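Local coordinates for protein SSD1 (Saccharomyces cerevisiae S288C, PDB 7AM1) that binds mRNA untranslated regions and represses translation, as a non-enzymatic pseudonuclease of the RNase II family, at residues A[562-567]-A[572-577]; A[634-639]-A[664-669]. All blocks are in the same frame, centred on the assembly; numbering follows the deposited sequence.

How the contacts relate
Contact 1 and contact 2 both lie in the RNB domain, the part that carries the nuclease site in active RNase II relatives; Ssd1 itself is a pseudonuclease. Their centres are about 11 Å apart, and they are joined through the two-stranded antiparallel sheet of 573-576 and 635-638. Leu574 N lies 2.8 Å from Phe637 O, and Arg576 O also lies 2.8 Å from Arg635 N, both probable hydrogen bonds. Contact 1 packs strand 573-576 against helix 544-568; contact 2 joins strand 635-638 to the chain leading into helix 668-681. Between them, Arg575 makes a cation-pi interaction with Tyr636, Arg575 NH1 3.5 Å from Tyr636 CZ, on the ring face opposite Ala668.

Contact 1. Residues A[562-567]-A[572-577]; sequences EKIYTK and ALLRRQ
Ile564 and Tyr565, consecutive residues near the end of a long helix, close over Ala572 and Leu574; the side-chain packing is apolar, and no hydrogen bond crosses. The methyl of Ala572 is the central piece. Its CB sits 4.1 Å from Ile564 CG1 and 4.0 Å from Tyr565 CA, and it also comes up to the edge of the tyrosine ring, near the ring plane. Ile564 has CG1 between its backbone N and carbonyl carbon (chi1 64°), and the extended second torsion (chi2 176°) carries CD1 in toward the strand, at the carbonyl of Leu573. That methyl ends 3.6 Å from Leu573 O and 4.2 Å from Leu574 CD2, the isoleucine and Leu574 running past each other in opposite senses. The other branch of Leu574 goes to the tyrosine: CD1 lies 4.2 Å from Tyr565 CD1, and the two side chains cross nearly at right angles. One leucine therefore meets both helix residues, a methyl for each.

Leu573 points its side chain to the other side of the strand, onto Tyr636, Ile638 and Val671, while its N and O bond to Gln675 OE1 and Thr658 OG1. The Tyr565 ring meets Tyr647 edge-to-face.

In the fold this is a short link between helix and strand: the axes of 562-567 and 573-576 approach to 9.0 Å and run at 126°, as the chain leaves helix 544-568 and turns into the strand. Helix 668-681 packs alongside through Gln675, and strand 635-638 pairs with 573-576.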
ATOM      1  N   GLU A 562       8.382 -19.710  14.240  1.00 42.78           N
ATOM      2  CA  GLU A 562       9.487 -20.480  14.805  1.00 44.99           C
ATOM      3  C   GLU A 562       9.077 -21.925  15.047  1.00 43.15           C
ATOM      4  O   GLU A 562       9.843 -22.856  14.768  1.00 41.55           O
ATOM      5  CB  GLU A 562       9.944 -19.824  16.110  1.00 49.90           C
ATOM      6  CG  GLU A 562      10.611 -18.469  15.911  1.00 55.56           C
ATOM      7  CD  GLU A 562      10.866 -17.719  17.214  1.00 61.76           C
ATOM      8  OE1 GLU A 562      10.419 -18.191  18.280  1.00 64.11           O
ATOM      9  OE2 GLU A 562      11.493 -16.637  17.161  1.00 63.98           O
ATOM     10  N   LYS A 563       7.859 -22.129  15.552  1.00 42.68           N
ATOM     11  CA  LYS A 563       7.392 -23.470  15.873  1.00 45.22           C
ATOM     12  C   LYS A 563       7.228 -24.327  14.624  1.00 43.56           C
ATOM     13  O   LYS A 563       7.701 -25.470  14.582  1.00 42.75           O
ATOM     14  CB  LYS A 563       6.074 -23.388  16.643  1.00 48.25           C
ATOM     15  CG  LYS A 563       5.494 -24.745  17.001  1.00 53.23           C
ATOM     16  CD  LYS A 563       4.664 -24.679  18.267  1.00 56.97           C
ATOM     17  CE  LYS A 563       5.532 -24.387  19.486  1.00 59.79           C
ATOM     18  N   ILE A 564       6.548 -23.804  13.597  1.00 44.39           N
ATOM     19  CA  ILE A 564       6.272 -24.627  12.422  1.00 44.62           C
ATOM     20  C   ILE A 564       7.543 -24.873  11.617  1.00 43.19           C
ATOM     21  O   ILE A 564       7.693 -25.933  11.000  1.00 44.59           O
ATOM     22  CB  ILE A 564       5.161 -24.021  11.542  1.00 45.95           C
ATOM     23  CG1 ILE A 564       5.581 -22.669  10.969  1.00 47.88           C
ATOM     24  CG2 ILE A 564       3.863 -23.910  12.340  1.00 46.06           C
ATOM     25  CD1 ILE A 564       4.546 -22.056  10.015  1.00 49.98           C
ATOM     26  N   TYR A 565       8.468 -23.914  11.576  1.00 39.80           N
ATOM     27  CA  TYR A 565       9.703 -24.182  10.852  1.00 40.01           C
ATOM     28  C   TYR A 565      10.538 -25.241  11.566  1.00 41.08           C
ATOM     29  O   TYR A 565      11.120 -26.122  10.921  1.00 41.26           O
ATOM     30  CB  TYR A 565      10.527 -22.910  10.673  1.00 39.69           C
ATOM     31  CG  TYR A 565      11.781 -23.194   9.886  1.00 40.46           C
ATOM     32  CD1 TYR A 565      11.705 -23.665   8.578  1.00 41.31           C
ATOM     33  CD2 TYR A 565      13.038 -23.049  10.459  1.00 40.82           C
ATOM     34  CE1 TYR A 565      12.839 -23.954   7.854  1.00 43.10           C
ATOM     35  CE2 TYR A 565      14.189 -23.343   9.737  1.00 43.01           C
ATOM     36  CZ  TYR A 565      14.079 -23.799   8.434  1.00 44.78           C
ATOM     37  OH  TYR A 565      15.207 -24.095   7.695  1.00 47.22           O
ATOM     38  N   THR A 566      10.612 -25.163  12.898  1.00 40.31           N
ATOM     39  CA  THR A 566      11.377 -26.143  13.660  1.00 42.75           C
ATOM     40  C   THR A 566      10.864 -27.559  13.431  1.00 43.12           C
ATOM     41  O   THR A 566      11.661 -28.484  13.237  1.00 44.32           O
ATOM     42  CB  THR A 566      11.348 -25.797  15.148  1.00 44.55           C
ATOM     43  OG1 THR A 566      12.143 -24.629  15.374  1.00 45.00           O
ATOM     44  CG2 THR A 566      11.899 -26.957  15.976  1.00 47.55           C
ATOM     45  N   LYS A 567       9.544 -27.751  13.419  1.00 44.63           N
ATOM     46  CA  LYS A 567       8.991 -29.099  13.319  1.00 49.29           C
ATOM     47  C   LYS A 567       8.769 -29.542  11.875  1.00 51.82           C
ATOM     48  O   LYS A 567       9.096 -30.685  11.530  1.00 53.29           O
ATOM     49  CB  LYS A 567       7.674 -29.180  14.102  1.00 49.87           C
ATOM     50  N   ALA A 572       7.227 -25.423   5.748  1.00 42.90           N
ATOM     51  CA  ALA A 572       6.595 -24.321   6.464  1.00 40.74           C
ATOM     52  C   ALA A 572       6.257 -23.171   5.520  1.00 39.54           C
ATOM     53  O   ALA A 572       7.066 -22.774   4.678  1.00 39.34           O
ATOM     54  CB  ALA A 572       7.515 -23.815   7.579  1.00 40.70           C
ATOM     55  N   LEU A 573       5.046 -22.633   5.668  1.00 39.34           N
ATOM     56  CA  LEU A 573       4.647 -21.413   4.971  1.00 39.62           C
ATOM     57  C   LEU A 573       5.038 -20.240   5.861  1.00 37.91           C
ATOM     58  O   LEU A 573       4.490 -20.070   6.955  1.00 39.16           O
ATOM     59  CB  LEU A 573       3.153 -21.399   4.664  1.00 42.43           C
ATOM     60  CG  LEU A 573       2.668 -20.215   3.811  1.00 45.83           C
ATOM     61  CD1 LEU A 573       1.229 -20.443   3.379  1.00 48.33           C
ATOM     62  CD2 LEU A 573       2.782 -18.860   4.509  1.00 45.81           C
ATOM     63  N   LEU A 574       6.008 -19.462   5.410  1.00 35.95           N
ATOM     64  CA  LEU A 574       6.573 -18.353   6.157  1.00 35.71           C
ATOM     65  C   LEU A 574       6.337 -17.057   5.387  1.00 38.60           C
ATOM     66  O   LEU A 574       5.746 -17.047   4.304  1.00 39.19           O
ATOM     67  CB  LEU A 574       8.062 -18.605   6.403  1.00 37.19           C
ATOM     68  CG  LEU A 574       8.371 -19.884   7.189  1.00 37.81           C
ATOM     69  CD1 LEU A 574       9.873 -20.127   7.262  1.00 38.08           C
ATOM     70  CD2 LEU A 574       7.777 -19.814   8.583  1.00 38.54           C
ATOM     71  N   ARG A 575       6.816 -15.951   5.948  1.00 37.87           N
ATOM     72  CA  ARG A 575       6.648 -14.641   5.332  1.00 37.38           C
ATOM     73  C   ARG A 575       7.914 -13.841   5.572  1.00 37.17           C
ATOM     74  O   ARG A 575       8.359 -13.713   6.717  1.00 37.56           O
ATOM     75  CB  ARG A 575       5.427 -13.915   5.898  1.00 35.03           C
ATOM     76  CG  ARG A 575       5.123 -12.580   5.237  1.00 33.79           C
ATOM     77  CD  ARG A 575       3.711 -12.146   5.577  1.00 31.52           C
ATOM     78  NE  ARG A 575       3.344 -10.873   4.970  1.00 30.68           N
ATOM     79  CZ  ARG A 575       2.918 -10.726   3.718  1.00 30.27           C
ATOM     80  NH1 ARG A 575       2.825 -11.769   2.900  1.00 30.18           N
ATOM     81  NH2 ARG A 575       2.598  -9.519   3.280  1.00 30.16           N
ATOM     82  N   ARG A 576       8.519 -13.351   4.500  1.00 35.34           N
ATOM     83  CA  ARG A 576       9.744 -12.581   4.612  1.00 35.69           C
ATOM     84  C   ARG A 576       9.562 -11.220   3.958  1.00 35.63           C
ATOM     85  O   ARG A 576       8.576 -10.958   3.268  1.00 36.06           O
ATOM     86  CB  ARG A 576      10.929 -13.320   3.986  1.00 36.77           C
ATOM     87  CG  ARG A 576      10.854 -13.521   2.480  1.00 38.73           C
ATOM     88  CD  ARG A 576      12.106 -14.240   2.046  1.00 45.03           C
ATOM     89  NE  ARG A 576      12.238 -14.344   0.601  1.00 50.29           N
ATOM     90  CZ  ARG A 576      13.402 -14.437  -0.033  1.00 55.02           C
ATOM     91  NH1 ARG A 576      14.539 -14.410   0.651  1.00 56.95           N
ATOM     92  NH2 ARG A 576      13.428 -14.544  -1.355  1.00 56.14           N
ATOM     93  N   GLN A 577      10.540 -10.353   4.187  1.00 36.81           N
ATOM     94  CA  GLN A 577      10.515  -9.001   3.642  1.00 39.19           C
ATOM     95  C   GLN A 577      11.961  -8.571   3.473  1.00 42.61           C
ATOM     96  O   GLN A 577      12.702  -8.489   4.458  1.00 40.05           O
ATOM     97  CB  GLN A 577       9.751  -8.053   4.562  1.00 38.59           C
ATOM     98  CG  GLN A 577       9.240  -6.797   3.880  1.00 39.30           C
ATOM     99  CD  GLN A 577      10.229  -5.654   3.931  1.00 41.46           C
ATOM    100  OE1 GLN A 577      11.037  -5.555   4.855  1.00 43.53           O
ATOM    101  NE2 GLN A 577      10.150  -4.764   2.949  1.00 40.76           N
TER

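Contact 2. Residues A[634-639]-A[664-669]; sequences ARYFIA and MRRYAD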
ATOM      1  N   ALA A 634       6.157  -7.410   1.778  1.00 34.78           N
ATOM      2  CA  ALA A 634       6.553  -8.736   2.229  1.00 35.54           C
ATOM      3  C   ALA A 634       5.969  -9.811   1.311  1.00 35.78           C
ATOM      4  O   ALA A 634       5.055  -9.561   0.516  1.00 35.08           O
ATOM      5  CB  ALA A 634       6.093  -8.956   3.672  1.00 36.79           C
ATOM      6  N   ARG A 635       6.509 -11.027   1.427  1.00 33.79           N
ATOM      7  CA  ARG A 635       6.079 -12.135   0.583  1.00 38.54           C
ATOM      8  C   ARG A 635       5.917 -13.408   1.400  1.00 36.29           C
ATOM      9  O   ARG A 635       6.814 -13.770   2.166  1.00 37.69           O
ATOM     10  CB  ARG A 635       7.091 -12.418  -0.536  1.00 48.11           C
ATOM     11  CG  ARG A 635       7.496 -11.212  -1.353  1.00 60.35           C
ATOM     12  CD  ARG A 635       8.397 -11.617  -2.511  1.00 73.90           C
ATOM     13  NE  ARG A 635       7.592 -11.901  -3.697  1.00 85.47           N
ATOM     14  CZ  ARG A 635       7.151 -13.105  -4.057  1.00 94.46           C
ATOM     15  NH1 ARG A 635       7.429 -14.180  -3.330  1.00 97.77           N
ATOM     16  NH2 ARG A 635       6.419 -13.230  -5.156  1.00 97.23           N
ATOM     17  N   TYR A 636       4.796 -14.099   1.220  1.00 36.11           N
ATOM     18  CA  TYR A 636       4.727 -15.487   1.647  1.00 37.01           C
ATOM     19  C   TYR A 636       5.694 -16.328   0.817  1.00 39.00           C
ATOM     20  O   TYR A 636       5.946 -16.044  -0.359  1.00 40.19           O
ATOM     21  CB  TYR A 636       3.316 -16.049   1.498  1.00 36.45           C
ATOM     22  CG  TYR A 636       2.248 -15.312   2.270  1.00 34.83           C
ATOM     23  CD1 TYR A 636       2.253 -15.280   3.661  1.00 34.31           C
ATOM     24  CD2 TYR A 636       1.212 -14.681   1.606  1.00 34.46           C
ATOM     25  CE1 TYR A 636       1.264 -14.615   4.364  1.00 34.32           C
ATOM     26  CE2 TYR A 636       0.225 -14.020   2.288  1.00 34.35           C
ATOM     27  CZ  TYR A 636       0.250 -13.982   3.666  1.00 34.55           C
ATOM     28  OH  TYR A 636      -0.746 -13.316   4.338  1.00 34.52           O
ATOM     29  N   PHE A 637       6.227 -17.379   1.437  1.00 37.59           N
ATOM     30  CA  PHE A 637       7.142 -18.289   0.761  1.00 39.43           C
ATOM     31  C   PHE A 637       7.178 -19.607   1.522  1.00 41.52           C
ATOM     32  O   PHE A 637       6.791 -19.680   2.691  1.00 41.39           O
ATOM     33  CB  PHE A 637       8.553 -17.704   0.653  1.00 39.86           C
ATOM     34  CG  PHE A 637       9.298 -17.670   1.961  1.00 40.71           C
ATOM     35  CD1 PHE A 637       9.033 -16.685   2.902  1.00 39.08           C
ATOM     36  CD2 PHE A 637      10.253 -18.631   2.255  1.00 42.53           C
ATOM     37  CE1 PHE A 637       9.719 -16.653   4.109  1.00 39.03           C
ATOM     38  CE2 PHE A 637      10.941 -18.604   3.455  1.00 42.86           C
ATOM     39  CZ  PHE A 637      10.674 -17.616   4.383  1.00 40.76           C
ATOM     40  N   ILE A 638       7.645 -20.650   0.841  1.00 43.43           N
ATOM     41  CA  ILE A 638       7.814 -21.969   1.442  1.00 44.68           C
ATOM     42  C   ILE A 638       9.276 -22.131   1.832  1.00 44.63           C
ATOM     43  O   ILE A 638      10.175 -21.943   1.002  1.00 45.09           O
ATOM     44  CB  ILE A 638       7.364 -23.081   0.478  1.00 45.39           C
ATOM     45  CG1 ILE A 638       5.925 -22.826   0.018  1.00 44.45           C
ATOM     46  CG2 ILE A 638       7.509 -24.456   1.128  1.00 47.25           C
ATOM     47  CD1 ILE A 638       4.926 -22.645   1.151  1.00 45.33           C
ATOM     48  N   ALA A 639       9.509 -22.509   3.092  1.00 42.28           N
ATOM     49  CA  ALA A 639      10.846 -22.426   3.669  1.00 42.68           C
ATOM     50  C   ALA A 639      11.878 -23.157   2.824  1.00 44.01           C
ATOM     51  O   ALA A 639      13.005 -22.677   2.660  1.00 45.23           O
ATOM     52  CB  ALA A 639      10.838 -22.981   5.098  1.00 42.52           C
ATOM     53  N   MET A 664      -9.696 -15.021   9.491  1.00 41.68           N
ATOM     54  CA  MET A 664     -10.977 -14.603   8.938  1.00 41.52           C
ATOM     55  C   MET A 664     -10.831 -13.708   7.713  1.00 39.42           C
ATOM     56  O   MET A 664     -11.825 -13.482   7.016  1.00 39.62           O
ATOM     57  CB  MET A 664     -11.810 -13.876   9.996  1.00 44.87           C
ATOM     58  CG  MET A 664     -12.143 -14.719  11.219  1.00 49.63           C
ATOM     59  SD  MET A 664     -13.157 -16.159  10.826  1.00 54.08           S
ATOM     60  CE  MET A 664     -14.785 -15.426  10.732  1.00 55.27           C
ATOM     61  N   ARG A 665      -9.627 -13.191   7.432  1.00 37.40           N
ATOM     62  CA  ARG A 665      -9.424 -12.316   6.285  1.00 37.73           C
ATOM     63  C   ARG A 665      -8.225 -12.676   5.418  1.00 36.83           C
ATOM     64  O   ARG A 665      -8.076 -12.084   4.342  1.00 38.08           O
ATOM     65  CB  ARG A 665      -9.275 -10.852   6.740  1.00 37.11           C
ATOM     66  CG  ARG A 665      -8.266 -10.612   7.864  1.00 36.64           C
ATOM     67  CD  ARG A 665      -8.178  -9.127   8.194  1.00 35.41           C
ATOM     68  NE  ARG A 665      -7.126  -8.806   9.150  1.00 34.87           N
ATOM     69  CZ  ARG A 665      -5.857  -8.570   8.824  1.00 35.71           C
ATOM     70  NH1 ARG A 665      -5.458  -8.641   7.557  1.00 35.32           N
ATOM     71  NH2 ARG A 665      -4.978  -8.276   9.775  1.00 36.02           N
ATOM     72  N   ARG A 666      -7.384 -13.624   5.832  1.00 35.91           N
ATOM     73  CA  ARG A 666      -6.226 -14.056   5.060  1.00 36.22           C
ATOM     74  C   ARG A 666      -6.255 -15.570   4.901  1.00 37.17           C
ATOM     75  O   ARG A 666      -6.322 -16.301   5.896  1.00 38.31           O
ATOM     76  CB  ARG A 666      -4.920 -13.637   5.740  1.00 36.59           C
ATOM     77  CG  ARG A 666      -4.812 -12.160   6.047  1.00 36.20           C
ATOM     78  CD  ARG A 666      -3.389 -11.807   6.487  1.00 36.02           C
ATOM     79  NE  ARG A 666      -2.994 -12.537   7.695  1.00 36.18           N
ATOM     80  CZ  ARG A 666      -2.465 -11.983   8.788  1.00 35.53           C
ATOM     81  NH1 ARG A 666      -2.249 -10.674   8.846  1.00 35.90           N
ATOM     82  NH2 ARG A 666      -2.147 -12.745   9.828  1.00 36.10           N
ATOM     83  N   TYR A 667      -6.190 -16.045   3.655  1.00 36.60           N
ATOM     84  CA  TYR A 667      -6.185 -17.486   3.445  1.00 36.98           C
ATOM     85  C   TYR A 667      -4.841 -18.117   3.792  1.00 35.99           C
ATOM     86  O   TYR A 667      -4.797 -19.294   4.156  1.00 36.93           O
ATOM     87  CB  TYR A 667      -6.537 -17.844   2.000  1.00 37.71           C
ATOM     88  CG  TYR A 667      -6.709 -19.332   1.829  1.00 41.35           C
ATOM     89  CD1 TYR A 667      -7.918 -19.945   2.128  1.00 42.81           C
ATOM     90  CD2 TYR A 667      -5.651 -20.133   1.419  1.00 44.16           C
ATOM     91  CE1 TYR A 667      -8.077 -21.311   1.999  1.00 45.18           C
ATOM     92  CE2 TYR A 667      -5.800 -21.499   1.288  1.00 46.63           C
ATOM     93  CZ  TYR A 667      -7.013 -22.082   1.579  1.00 47.17           C
ATOM     94  OH  TYR A 667      -7.161 -23.441   1.446  1.00 48.93           O
ATOM     95  N   ALA A 668      -3.738 -17.372   3.673  1.00 34.93           N
ATOM     96  CA  ALA A 668      -2.444 -17.928   4.052  1.00 35.59           C
ATOM     97  C   ALA A 668      -2.486 -18.469   5.476  1.00 37.54           C
ATOM     98  O   ALA A 668      -1.904 -19.520   5.773  1.00 38.12           O
ATOM     99  CB  ALA A 668      -1.351 -16.868   3.917  1.00 33.97           C
ATOM    100  N   ASP A 669      -3.190 -17.766   6.369  1.00 37.24           N
ATOM    101  CA  ASP A 669      -3.313 -18.210   7.751  1.00 37.85           C
ATOM    102  C   ASP A 669      -3.980 -19.576   7.846  1.00 40.11           C
ATOM    103  O   ASP A 669      -3.685 -20.343   8.771  1.00 42.26           O
ATOM    104  CB  ASP A 669      -4.098 -17.176   8.563  1.00 36.07           C
ATOM    105  CG  ASP A 669      -3.366 -15.846   8.677  1.00 36.63           C
ATOM    106  OD1 ASP A 669      -2.926 -15.329   7.630  1.00 36.39           O
ATOM    107  OD2 ASP A 669      -3.243 -15.310   9.801  1.00 36.01           O
TER
HETATM  108  O   HOH W   1      -3.340 -14.438   2.729  1.00 36.75           O
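Ala668 sets its methyl over one face of the Tyr636 ring in a CH-pi contact, CB 3.5 Å from the ring centroid and displaced toward the hydroxyl end, with Tyr636 CZ 3.3 Å from CB. With CG anti to its own carbonyl carbon (chi1 -59°), the tyrosine ring lies with one face under that methyl. Its hydroxyl meets the aliphatic part of Arg666, CD at 3.7 Å from OH, and the ring and guanidinium planes stand 67° apart. The polar partner of OH is His659 ND1; a water 3.3 Å from Tyr636 OH also takes the N-H of Ala668, 3.1 Å from its N.

Arg666 bends at chi3 (-60°), and this turns the guanidinium side-on to Asp669: NE to OD1 and NH2 to OD2, each pair 2.8 Å apart. NH2 uses the syn lone pair of OD2, NE meets OD1 on its syn side but tilted out of the carboxylate plane, and the two bonds fix the rotation of both groups. NH1 goes to Asp530, and Ala662 N adds a bond to Asp669 OD2. A leucine in place of Arg666 would probably leave the buried Asp669 carboxylate without its paired counter-charge and take one arginine partner from Asp530.

The contact joins strand 635-638, paired with 573-576, to the chain leading into helix 668-681, while Cys699 and Lys703 of helix 689-725 also pack against Tyr636.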